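Local coordinates for SnoaL-like domain-containing protein (Burkholderia thailandensis E264, PDB 3H3H) that is of unknown function but belongs to the SnoaL-like family of the NTF2 clan, whose cone-shaped pocket probably receives a small molecule, at residues P4-A10 with A84-V89; F13-W17 with S31-D35; M39-M43 with A116-Y120. One frame throughout, in Å; residues are numbered along the deposited sequence. Where two conformers were deposited one is given.

Three contacts in one small α+β protein illustrate how chemistry follows place in the fold. Interactions 1 and 2 share helix 7-22: the first packs its N-terminal lead-in and first turn on the bend between strands 78-84 and 88-94 with aliphatic groups and one backbone bond, partly buried, while the second, deeper, sets aromatic rings of the next turns against 31-35. They touch where V89 CG1 packs on S14 and F13. Interaction 3, also buried, is a parallel strand pair that runs on into a helix start packed on Y120; it belongs to the sheet that interaction 1 reaches, across the chain's centre from interaction 2. Interactions 1 and 3 both meet the second subunit.

Interaction 1: P4-A10 with A84-V89; sequences PITQAFA and AGVDSV
I5 lays its two branches on different parts of the bend formed by A84-V89. With chi1 at -70°, CG1 is turned beside the backbone N and CG2 stands anti to that N, which sends CG2 to the apolar floor. There it meets V89 CG2 at 3.5 Å and A84 CB at 4.2 Å; the I5 and V89 side chains cross at about a right angle. I5 CG1 instead lies along the backbone of the bend, close to V86 O and 3.7 Å from S88 N. One turn into the helix, A10 points its methyl at the same floor, with A10 CB 3.8 Å from V89 CG2. V89 CG2 thus touches both I5 and A10. In the conformer given, Q7 bends at chi2 and lays its amide beside A84 CB; Q7 NE2 makes a weak hydrogen bond to Y120 O of the second subunit.

This is a β-hairpin turn covered by the start of the N-terminal helix, as that helix begins its run across the curved sheet of an NTF2-like fold. T6 is the N-cap, its OG1 accepting from F9 N at 3.3 Å.

The lead-in chain is fastened by backbone. I5 N donates to V86 O at 3.1 Å in a nearly straight bond (167°), although the donor is tilted 30° from the carbonyl plane. P4 CB rests 3.8 Å from G85 O. D87 of the turn bonds through OD1 to H106 ND1 of the adjacent strand; S88, where the second strand begins, bonds through OG to H119 NE2 of the second subunit.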
ATOM      1  N   PRO B   4     -12.107   4.155  11.244  1.00 33.20           N
ATOM      2  CA  PRO B   4     -11.322   3.764  10.062  1.00 32.94           C
ATOM      3  C   PRO B   4     -12.074   2.751   9.174  1.00 29.77           C
ATOM      4  O   PRO B   4     -13.112   2.211   9.565  1.00 29.61           O
ATOM      5  CB  PRO B   4     -10.047   3.141  10.660  1.00 33.59           C
ATOM      6  CG  PRO B   4     -10.329   2.952  12.128  1.00 35.69           C
ATOM      7  CD  PRO B   4     -11.372   3.941  12.499  1.00 32.50           C
ATOM      8  N   ILE B   5     -11.565   2.552   7.966  1.00 25.19           N
ATOM      9  CA  ILE B   5     -12.060   1.530   7.051  1.00 22.61           C
ATOM     10  C   ILE B   5     -12.299   0.275   7.823  1.00 21.13           C
ATOM     11  O   ILE B   5     -11.424  -0.193   8.521  1.00 22.75           O
ATOM     12  CB  ILE B   5     -10.986   1.213   5.978  1.00 21.17           C
ATOM     13  CG1 ILE B   5     -10.862   2.411   5.045  1.00 26.61           C
ATOM     14  CG2 ILE B   5     -11.347  -0.083   5.264  1.00 23.13           C
ATOM     15  CD1 ILE B   5     -12.121   2.687   4.292  1.00 29.88           C
ATOM     16  N   THR B   6     -13.498  -0.281   7.727  1.00 21.10           N
ATOM     17  CA  THR B   6     -13.812  -1.463   8.484  1.00 22.70           C
ATOM     18  C   THR B   6     -13.334  -2.718   7.791  1.00 23.31           C
ATOM     19  O   THR B   6     -13.110  -2.723   6.572  1.00 21.53           O
ATOM     20  CB  THR B   6     -15.340  -1.523   8.724  1.00 23.69           C
ATOM     21  OG1 THR B   6     -16.010  -1.463   7.457  1.00 24.98           O
ATOM     22  CG2 THR B   6     -15.793  -0.340   9.572  1.00 24.63           C
ATOM     23  N   GLN B   7     -13.148  -3.800   8.536  0.50 25.45           N
ATOM     24  CA  GLN B   7     -12.723  -5.030   7.883  0.50 26.87           C
ATOM     25  C   GLN B   7     -13.915  -5.588   7.073  0.50 26.98           C
ATOM     26  O   GLN B   7     -13.705  -6.185   6.021  0.50 29.49           O
ATOM     27  CB  GLN B   7     -12.161  -6.051   8.865  0.50 29.22           C
ATOM     28  CG  GLN B   7     -10.860  -6.710   8.354  0.50 26.29           C
ATOM     29  CD  GLN B   7      -9.630  -5.824   8.510  0.50 34.34           C
ATOM     30  OE1 GLN B   7      -9.605  -4.914   9.339  0.50 42.45           O
ATOM     31  NE2 GLN B   7      -8.586  -6.109   7.728  0.50 34.42           N
ATOM     32  N   ALA B   8     -15.150  -5.357   7.529  1.00 25.01           N
ATOM     33  CA  ALA B   8     -16.328  -5.734   6.728  1.00 25.33           C
ATOM     34  C   ALA B   8     -16.110  -5.204   5.292  1.00 23.77           C
ATOM     35  O   ALA B   8     -16.147  -5.951   4.282  1.00 20.77           O
ATOM     36  CB  ALA B   8     -17.613  -5.149   7.309  1.00 25.44           C
ATOM     37  N   PHE B   9     -15.916  -3.894   5.246  1.00 21.16           N
ATOM     38  CA  PHE B   9     -15.772  -3.198   4.004  1.00 21.26           C
ATOM     39  C   PHE B   9     -14.534  -3.690   3.231  1.00 18.93           C
ATOM     40  O   PHE B   9     -14.604  -3.972   2.040  1.00 17.29           O
ATOM     41  CB  PHE B   9     -15.737  -1.685   4.262  1.00 21.23           C
ATOM     42  CG  PHE B   9     -15.689  -0.904   3.026  1.00 19.18           C
ATOM     43  CD1 PHE B   9     -16.839  -0.663   2.307  1.00 23.91           C
ATOM     44  CD2 PHE B   9     -14.479  -0.492   2.514  1.00 21.96           C
ATOM     45  CE1 PHE B   9     -16.785   0.017   1.127  1.00 27.06           C
ATOM     46  CE2 PHE B   9     -14.417   0.169   1.340  1.00 21.41           C
ATOM     47  CZ  PHE B   9     -15.553   0.440   0.637  1.00 26.74           C
ATOM     48  N   ALA B  10     -13.408  -3.847   3.903  1.00 15.63           N
ATOM     49  CA  ALA B  10     -12.179  -4.159   3.191  1.00 16.63           C
ATOM     50  C   ALA B  10     -12.264  -5.504   2.456  1.00 15.53           C
ATOM     51  O   ALA B  10     -11.811  -5.677   1.329  1.00 13.95           O
ATOM     52  CB  ALA B  10     -11.012  -4.142   4.190  1.00 15.97           C
ATOM     53  N   ALA B  84      -6.225  -3.342   6.100  1.00  9.24           N
ATOM     54  CA  ALA B  84      -6.963  -2.072   6.194  1.00 11.53           C
ATOM     55  C   ALA B  84      -6.134  -1.007   6.871  1.00 10.96           C
ATOM     56  O   ALA B  84      -5.519  -1.239   7.890  1.00  9.57           O
ATOM     57  CB  ALA B  84      -8.280  -2.298   6.983  1.00 12.02           C
ATOM     58  N   GLY B  85      -6.204   0.204   6.314  1.00 13.36           N
ATOM     59  CA  GLY B  85      -5.580   1.365   6.912  1.00 12.29           C
ATOM     60  C   GLY B  85      -6.595   2.387   7.384  1.00 15.74           C
ATOM     61  O   GLY B  85      -7.646   2.049   7.898  1.00 19.19           O
ATOM     62  N   VAL B  86      -6.256   3.664   7.309  1.00 14.28           N
ATOM     63  CA  VAL B  86      -7.190   4.689   7.815  1.00 14.62           C
ATOM     64  C   VAL B  86      -8.306   4.918   6.824  1.00 15.48           C
ATOM     65  O   VAL B  86      -9.497   4.711   7.096  1.00 17.80           O
ATOM     66  CB  VAL B  86      -6.407   5.985   8.109  1.00 15.54           C
ATOM     67  CG1 VAL B  86      -7.345   7.190   8.473  1.00 14.80           C
ATOM     68  CG2 VAL B  86      -5.410   5.703   9.207  1.00 14.04           C
ATOM     69  N   ASP B  87      -7.908   5.314   5.624  1.00 13.04           N
ATOM     70  CA  ASP B  87      -8.887   5.567   4.569  1.00 17.69           C
ATOM     71  C   ASP B  87      -8.557   4.706   3.364  1.00 17.32           C
ATOM     72  O   ASP B  87      -9.109   4.924   2.266  1.00 19.03           O
ATOM     73  CB  ASP B  87      -8.884   7.039   4.173  1.00 19.75           C
ATOM     74  CG  ASP B  87      -7.644   7.463   3.362  1.00 30.37           C
ATOM     75  OD1 ASP B  87      -6.678   6.682   3.154  1.00 39.92           O
ATOM     76  OD2 ASP B  87      -7.665   8.624   2.907  1.00 44.82           O
ATOM     77  N   SER B  88      -7.755   3.666   3.587  1.00 15.80           N
ATOM     78  CA  SER B  88      -7.295   2.839   2.483  1.00 12.67           C
ATOM     79  C   SER B  88      -7.386   1.346   2.797  1.00 12.66           C
ATOM     80  O   SER B  88      -7.452   0.934   3.997  1.00 13.14           O
ATOM     81  CB  SER B  88      -5.884   3.204   2.094  1.00 14.53           C
ATOM     82  OG  SER B  88      -4.963   3.137   3.169  1.00 18.13           O
ATOM     83  N   VAL B  89      -7.445   0.578   1.716  1.00 11.76           N
ATOM     84  CA  VAL B  89      -7.406  -0.876   1.748  1.00 12.69           C
ATOM     85  C   VAL B  89      -6.239  -1.264   0.868  1.00 15.11           C
ATOM     86  O   VAL B  89      -6.023  -0.671  -0.184  1.00 13.97           O
ATOM     87  CB  VAL B  89      -8.717  -1.468   1.220  1.00 16.53           C
ATOM     88  CG1 VAL B  89      -8.646  -2.953   1.016  1.00 18.06           C
ATOM     89  CG2 VAL B  89      -9.857  -1.158   2.233  1.00 19.20           C
TER
HETATM   90  O   HOH W   1      -8.634   0.400   9.492  1.00 32.51           O

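Interaction 2: F13-W17 with S31-D35; sequences FSREW and SHYAD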
ATOM      1  N   PHE B  13     -15.028  -5.334  -0.408  1.00 14.71           N
ATOM      2  CA  PHE B  13     -14.439  -4.596  -1.500  1.00 15.11           C
ATOM      3  C   PHE B  13     -13.453  -5.507  -2.238  1.00 14.74           C
ATOM      4  O   PHE B  13     -13.397  -5.567  -3.467  1.00 10.52           O
ATOM      5  CB  PHE B  13     -13.710  -3.332  -1.017  1.00 15.11           C
ATOM      6  CG  PHE B  13     -12.888  -2.672  -2.085  1.00 12.09           C
ATOM      7  CD1 PHE B  13     -13.483  -1.912  -3.058  1.00 17.64           C
ATOM      8  CD2 PHE B  13     -11.523  -2.826  -2.111  1.00 13.06           C
ATOM      9  CE1 PHE B  13     -12.731  -1.369  -4.085  1.00 20.93           C
ATOM     10  CE2 PHE B  13     -10.747  -2.236  -3.152  1.00 13.64           C
ATOM     11  CZ  PHE B  13     -11.348  -1.542  -4.105  1.00 17.72           C
ATOM     12  N   SER B  14     -12.566  -6.144  -1.500  1.00 12.97           N
ATOM     13  CA  SER B  14     -11.558  -7.005  -2.120  1.00 15.49           C
ATOM     14  C   SER B  14     -12.193  -8.139  -2.958  1.00 15.29           C
ATOM     15  O   SER B  14     -11.777  -8.413  -4.062  1.00 13.37           O
ATOM     16  CB  SER B  14     -10.647  -7.567  -1.037  1.00 16.94           C
ATOM     17  OG  SER B  14      -9.993  -6.532  -0.353  1.00 18.29           O
ATOM     18  N   ARG B  15     -13.193  -8.804  -2.409  0.50 17.12           N
ATOM     19  CA  ARG B  15     -13.842  -9.894  -3.119  0.50 16.82           C
ATOM     20  C   ARG B  15     -14.552  -9.395  -4.378  0.50 15.44           C
ATOM     21  O   ARG B  15     -14.508 -10.057  -5.411  0.50 16.43           O
ATOM     22  CB  ARG B  15     -14.813 -10.643  -2.188  0.50 18.14           C
ATOM     23  CG  ARG B  15     -15.587 -11.777  -2.849  0.50 20.59           C
ATOM     24  CD  ARG B  15     -15.003 -13.185  -2.649  0.50 21.55           C
ATOM     25  NE  ARG B  15     -16.005 -14.168  -3.020  0.50 27.37           N
ATOM     26  CZ  ARG B  15     -16.810 -14.777  -2.153  0.50 21.07           C
ATOM     27  NH1 ARG B  15     -17.717 -15.645  -2.582  0.50 32.33           N
ATOM     28  NH2 ARG B  15     -16.703 -14.525  -0.856  0.50 25.72           N
ATOM     29  N   GLU B  16     -15.185  -8.225  -4.321  1.00 13.71           N
ATOM     30  CA  GLU B  16     -15.861  -7.703  -5.502  1.00 12.97           C
ATOM     31  C   GLU B  16     -14.835  -7.254  -6.516  1.00 14.09           C
ATOM     32  O   GLU B  16     -15.017  -7.521  -7.683  1.00 14.94           O
ATOM     33  CB  GLU B  16     -16.816  -6.557  -5.166  1.00 15.10           C
ATOM     34  CG  GLU B  16     -17.910  -6.988  -4.277  1.00 12.12           C
ATOM     35  CD  GLU B  16     -18.858  -5.853  -3.872  1.00 18.18           C
ATOM     36  OE1 GLU B  16     -18.586  -4.668  -4.105  1.00 20.78           O
ATOM     37  OE2 GLU B  16     -19.875  -6.152  -3.249  1.00 18.84           O
ATOM     38  N   TRP B  17     -13.753  -6.594  -6.077  1.00 10.98           N
ATOM     39  CA  TRP B  17     -12.768  -6.055  -7.004  1.00 11.97           C
ATOM     40  C   TRP B  17     -12.050  -7.193  -7.706  1.00 14.98           C
ATOM     41  O   TRP B  17     -11.894  -7.173  -8.927  1.00 11.70           O
ATOM     42  CB  TRP B  17     -11.729  -5.189  -6.243  1.00 13.46           C
ATOM     43  CG  TRP B  17     -10.799  -4.483  -7.097  1.00 10.19           C
ATOM     44  CD1 TRP B  17     -10.947  -3.233  -7.651  1.00 11.11           C
ATOM     45  CD2 TRP B  17      -9.476  -4.894  -7.389  1.00 11.64           C
ATOM     46  NE1 TRP B  17      -9.825  -2.913  -8.380  1.00 13.32           N
ATOM     47  CE2 TRP B  17      -8.876  -3.874  -8.165  1.00 13.17           C
ATOM     48  CE3 TRP B  17      -8.742  -6.041  -7.095  1.00 13.36           C
ATOM     49  CZ2 TRP B  17      -7.583  -3.987  -8.673  1.00 13.69           C
ATOM     50  CZ3 TRP B  17      -7.425  -6.118  -7.561  1.00 14.86           C
ATOM     51  CH2 TRP B  17      -6.874  -5.121  -8.356  1.00 14.39           C
ATOM     52  N   SER B  31     -17.113   0.510 -11.371  1.00 11.84           N
ATOM     53  CA  SER B  31     -18.168   0.865 -10.436  1.00 14.13           C
ATOM     54  C   SER B  31     -17.579   1.149  -9.059  1.00 11.37           C
ATOM     55  O   SER B  31     -18.189   1.848  -8.290  1.00 13.22           O
ATOM     56  CB  SER B  31     -19.237  -0.225 -10.316  1.00 13.87           C
ATOM     57  OG  SER B  31     -18.771  -1.345  -9.582  1.00 13.31           O
ATOM     58  N   HIS B  32     -16.379   0.650  -8.785  1.00 13.18           N
ATOM     59  CA  HIS B  32     -15.798   0.798  -7.507  1.00 13.74           C
ATOM     60  C   HIS B  32     -15.041   2.121  -7.356  1.00 15.42           C
ATOM     61  O   HIS B  32     -14.554   2.385  -6.285  1.00 15.40           O
ATOM     62  CB  HIS B  32     -14.817  -0.330  -7.247  1.00 15.84           C
ATOM     63  CG  HIS B  32     -15.520  -1.640  -7.120  1.00 15.57           C
ATOM     64  ND1 HIS B  32     -16.311  -1.948  -6.025  1.00 15.05           N
ATOM     65  CD2 HIS B  32     -15.708  -2.637  -8.022  1.00 20.33           C
ATOM     66  CE1 HIS B  32     -16.874  -3.129  -6.226  1.00 17.87           C
ATOM     67  NE2 HIS B  32     -16.542  -3.560  -7.433  1.00 16.66           N
ATOM     68  N   TYR B  33     -14.904   2.846  -8.455  1.00 12.44           N
ATOM     69  CA  TYR B  33     -14.031   4.036  -8.502  1.00 12.75           C
ATOM     70  C   TYR B  33     -14.847   5.302  -8.619  1.00 14.47           C
ATOM     71  O   TYR B  33     -15.883   5.332  -9.277  1.00 14.26           O
ATOM     72  CB  TYR B  33     -13.064   3.916  -9.682  1.00 12.11           C
ATOM     73  CG  TYR B  33     -12.039   2.789  -9.559  1.00 11.72           C
ATOM     74  CD1 TYR B  33     -12.381   1.459  -9.849  1.00 10.67           C
ATOM     75  CD2 TYR B  33     -10.756   3.020  -9.103  1.00 13.81           C
ATOM     76  CE1 TYR B  33     -11.499   0.467  -9.724  1.00 13.13           C
ATOM     77  CE2 TYR B  33      -9.844   2.034  -8.982  1.00 11.64           C
ATOM     78  CZ  TYR B  33     -10.201   0.726  -9.291  1.00 10.85           C
ATOM     79  OH  TYR B  33      -9.307  -0.320  -9.276  1.00 14.69           O
ATOM     80  N   ALA B  34     -14.344   6.347  -7.977  1.00 14.12           N
ATOM     81  CA  ALA B  34     -14.895   7.672  -8.055  1.00 13.35           C
ATOM     82  C   ALA B  34     -14.535   8.349  -9.392  1.00 12.88           C
ATOM     83  O   ALA B  34     -13.556   7.994 -10.028  1.00 13.01           O
ATOM     84  CB  ALA B  34     -14.358   8.520  -6.900  1.00 15.17           C
ATOM     85  N   ASP B  35     -15.379   9.275  -9.831  1.00 13.54           N
ATOM     86  CA  ASP B  35     -15.019  10.084 -10.972  1.00 15.04           C
ATOM     87  C   ASP B  35     -13.690  10.776 -10.683  1.00 14.40           C
ATOM     88  O   ASP B  35     -13.442  11.270  -9.576  1.00 14.52           O
ATOM     89  CB  ASP B  35     -16.093  11.133 -11.251  1.00 13.53           C
ATOM     90  CG  ASP B  35     -17.412  10.511 -11.727  1.00 15.57           C
ATOM     91  OD1 ASP B  35     -17.401   9.476 -12.373  1.00 20.03           O
ATOM     92  OD2 ASP B  35     -18.463  11.118 -11.471  1.00 28.56           O
TER
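H32 meets two residues of helix 7-22 at once, with a third, W17, engaging its neighbour Y33, and the contacts fall into three kinds. The aromatic ones come first. F13 turns an edge toward the face of the H32 imidazole in an offset T-shaped pair, the ring centroids 5.6 Å apart. The planes stand at 85°, and at that edge F13 CE1 also touches H32 CB at 3.9 Å. The indole of W17 and the phenol of Y33 meet rim to rim instead, neither over the face of the other.

The polar contact proper is a hydrogen bond: W17 NE1 donates to Y33 OH at 2.8 Å. The oxygen sits at the edge of the indole, close to its plane, and the N-H points at it with a moderate bend (153°). This gives the buried indole nitrogen a partner and, together with the packing round the ring, helps set the rotation of the indole.

Close approach of a carboxylate makes the third kind. E16 OE1 lies at the imidazole edge, 3.1 Å from H32 CE1, with the carboxylate 46° from the ring plane, while E16 CB covers the same end at 3.6 Å from H32 CE1. E16 OE1 stays 4.0 Å from H32 ND1, so this is proximity and not a salt bridge. E16 OE2 takes a bond from Q12 NE2.

The W17 side chain is about 4 Å from an unidentified ligand, consistent with a pocket wall. In this NTF2-like fold the N-terminal helix lies over the curved sheet: W17 and F13 pack edge-to-face with F105 and lean on I91 of strand 88-94, while 31-35 joins the start of strand 113-121 through backbone bonds of H32 and A34 with V113.

Interaction 3: M39-M43 with A116-Y120; sequences MSSPM and ALAHY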
HETATM    1  N   MSE B  39      -4.738   7.097 -10.653  1.00 12.87           N
HETATM    2  CA  MSE B  39      -4.123   5.761 -10.770  1.00 14.71           C
HETATM    3  C   MSE B  39      -2.630   5.914 -10.939  1.00 13.00           C
HETATM    4  O   MSE B  39      -2.172   6.726 -11.765  1.00 15.28           O
HETATM    5  CB  MSE B  39      -4.710   4.936 -11.934  1.00 13.97           C
HETATM    6  CG  MSE B  39      -4.172   3.476 -12.060  1.00 16.06           C
HETATM    7 SE   MSE B  39      -4.713   2.461 -10.519  0.75 12.70          SE
HETATM    8  CE  MSE B  39      -3.200   1.255 -10.409  1.00 17.73           C
ATOM      9  N   SER B  40      -1.857   5.304 -10.040  1.00 13.28           N
ATOM     10  CA  SER B  40      -0.410   5.232 -10.145  1.00 14.26           C
ATOM     11  C   SER B  40       0.029   3.818 -10.342  1.00 14.64           C
ATOM     12  O   SER B  40      -0.403   2.943  -9.615  1.00 14.08           O
ATOM     13  CB  SER B  40       0.193   5.760  -8.868  1.00 16.71           C
ATOM     14  OG  SER B  40       1.540   5.460  -8.796  1.00 19.72           O
ATOM     15  N   SER B  41       0.842   3.570 -11.354  1.00 13.90           N
ATOM     16  CA  SER B  41       1.370   2.224 -11.522  1.00 11.54           C
ATOM     17  C   SER B  41       2.694   2.220 -12.280  1.00 14.58           C
ATOM     18  O   SER B  41       2.855   2.971 -13.242  1.00 13.96           O
ATOM     19  CB  SER B  41       0.419   1.379 -12.343  1.00 12.90           C
ATOM     20  OG  SER B  41       0.937   0.078 -12.552  1.00 13.58           O
ATOM     21  N   PRO B  42       3.606   1.326 -11.914  1.00 13.96           N
ATOM     22  CA  PRO B  42       4.804   1.155 -12.748  1.00 16.20           C
ATOM     23  C   PRO B  42       4.433   0.810 -14.196  1.00 17.17           C
ATOM     24  O   PRO B  42       5.197   1.119 -15.134  1.00 14.65           O
ATOM     25  CB  PRO B  42       5.514  -0.020 -12.079  1.00 19.36           C
ATOM     26  CG  PRO B  42       5.083   0.154 -10.627  1.00 15.70           C
ATOM     27  CD  PRO B  42       3.669   0.513 -10.694  1.00 16.21           C
HETATM   28  N   MSE B  43       3.282   0.180 -14.398  0.50 15.51           N
HETATM   29  CA  MSE B  43       2.853  -0.187 -15.755  0.50 16.71           C
HETATM   30  C   MSE B  43       2.461   1.048 -16.584  0.50 18.75           C
HETATM   31  O   MSE B  43       2.508   1.022 -17.837  0.50 16.65           O
HETATM   32  CB  MSE B  43       1.693  -1.175 -15.699  0.50 17.45           C
HETATM   33  CG  MSE B  43       1.999  -2.490 -14.991  0.50 16.40           C
HETATM   34 SE   MSE B  43       0.419  -3.641 -15.220  0.38 16.58          SE
HETATM   35  CE  MSE B  43       1.086  -5.320 -14.653  0.50 18.19           C
ATOM     36  N   ALA B 116      -5.591   5.107  -6.348  1.00 13.03           N
ATOM     37  CA  ALA B 116      -5.058   3.744  -6.238  1.00 13.09           C
ATOM     38  C   ALA B 116      -3.639   3.759  -6.708  1.00 13.73           C
ATOM     39  O   ALA B 116      -3.307   4.513  -7.610  1.00 14.78           O
ATOM     40  CB  ALA B 116      -5.894   2.708  -7.012  1.00 13.57           C
ATOM     41  N   LEU B 117      -2.793   2.958  -6.031  1.00 12.01           N
ATOM     42  CA  LEU B 117      -1.352   2.879  -6.363  1.00 12.21           C
ATOM     43  C   LEU B 117      -1.000   1.397  -6.417  1.00 13.31           C
ATOM     44  O   LEU B 117      -1.251   0.660  -5.481  1.00 13.29           O
ATOM     45  CB  LEU B 117      -0.507   3.506  -5.270  1.00 13.44           C
ATOM     46  CG  LEU B 117      -0.799   4.916  -4.847  1.00 23.06           C
ATOM     47  CD1 LEU B 117      -2.024   4.952  -3.891  1.00 20.14           C
ATOM     48  CD2 LEU B 117       0.480   5.443  -4.151  1.00 27.04           C
ATOM     49  N   ALA B 118      -0.398   0.980  -7.529  1.00 10.60           N
ATOM     50  CA  ALA B 118      -0.013  -0.379  -7.756  1.00 12.95           C
ATOM     51  C   ALA B 118       1.472  -0.560  -7.379  1.00 12.44           C
ATOM     52  O   ALA B 118       2.306   0.342  -7.591  1.00 14.21           O
ATOM     53  CB  ALA B 118      -0.245  -0.738  -9.196  1.00 13.77           C
ATOM     54  N   HIS B 119       1.802  -1.754  -6.896  1.00 11.91           N
ATOM     55  CA  HIS B 119       3.146  -2.127  -6.537  1.00 11.15           C
ATOM     56  C   HIS B 119       3.321  -3.548  -6.971  1.00 12.69           C
ATOM     57  O   HIS B 119       2.389  -4.358  -6.859  1.00 11.38           O
ATOM     58  CB  HIS B 119       3.371  -2.109  -5.031  1.00 11.52           C
ATOM     59  CG  HIS B 119       3.057  -0.811  -4.366  1.00 10.76           C
ATOM     60  ND1 HIS B 119       1.762  -0.392  -4.126  1.00 12.57           N
ATOM     61  CD2 HIS B 119       3.877   0.125  -3.824  1.00 14.43           C
ATOM     62  CE1 HIS B 119       1.814   0.821  -3.575  1.00 16.30           C
ATOM     63  NE2 HIS B 119       3.085   1.127  -3.328  1.00 13.44           N
ATOM     64  N   TYR B 120       4.518  -3.884  -7.462  1.00 10.19           N
ATOM     65  CA  TYR B 120       4.802  -5.249  -7.912  1.00  9.82           C
ATOM     66  C   TYR B 120       6.156  -5.762  -7.516  1.00 12.97           C
ATOM     67  O   TYR B 120       7.071  -4.991  -7.210  1.00 11.37           O
ATOM     68  CB  TYR B 120       4.773  -5.242  -9.455  1.00 13.08           C
ATOM     69  CG  TYR B 120       3.451  -4.901 -10.025  1.00 11.02           C
ATOM     70  CD1 TYR B 120       2.440  -5.859 -10.037  1.00 14.51           C
ATOM     71  CD2 TYR B 120       3.162  -3.648 -10.533  1.00 12.44           C
ATOM     72  CE1 TYR B 120       1.243  -5.590 -10.512  1.00 18.45           C
ATOM     73  CE2 TYR B 120       1.905  -3.376 -11.032  1.00 14.13           C
ATOM     74  CZ  TYR B 120       0.981  -4.356 -11.026  1.00 18.32           C
ATOM     75  OH  TYR B 120      -0.255  -4.101 -11.502  1.00 17.46           O
TER
HETATM   76  O   HOH W   2       2.659   2.981  -7.843  1.00 15.02           O
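S40 is gripped by two backbone bonds to the neighbouring strand: S40 N donates to A116 O and A118 N to S40 O, both at 2.9 Å and nearly straight. They make a parallel ladder in which M39 pairs with A116 and S40 with L117. On the M39 side of the sheet, the selenium of selenomethionine M39 lies 3.7 Å from A116 CB. Bends at chi2 and chi3 carry its CE on to the A118 methyl, so one chain lies across two residues of the neighbouring strand.

Past the ladder the chain turns into helix 42-48. S41 OG lies in plane at the edge of the Y120 ring, 3.9 Å from Y120 CE2, and also touches A118 CB. P42 CD rests 3.4 Å from A118 O and meets the same ring edge. In the conformer given, selenomethionine M43 crosses that tyrosine at about a right angle, its SE 5.1 Å from the ring centroid and oblique to it, a tentative Met-aromatic contact.

S41 is also the N-cap: its OG accepts from M43 N at 3.0 Å, which helps hold the first turn of the helix. A water joins S40 OG to A118 O. Further out, H119 ND1 bonds to L102 O of the next strand.

S41 OG and Y120 OH both hydrogen-bond an unidentified ligand, probably from the crystallisation liquor, which may mark the pocket of this NTF2-like fold.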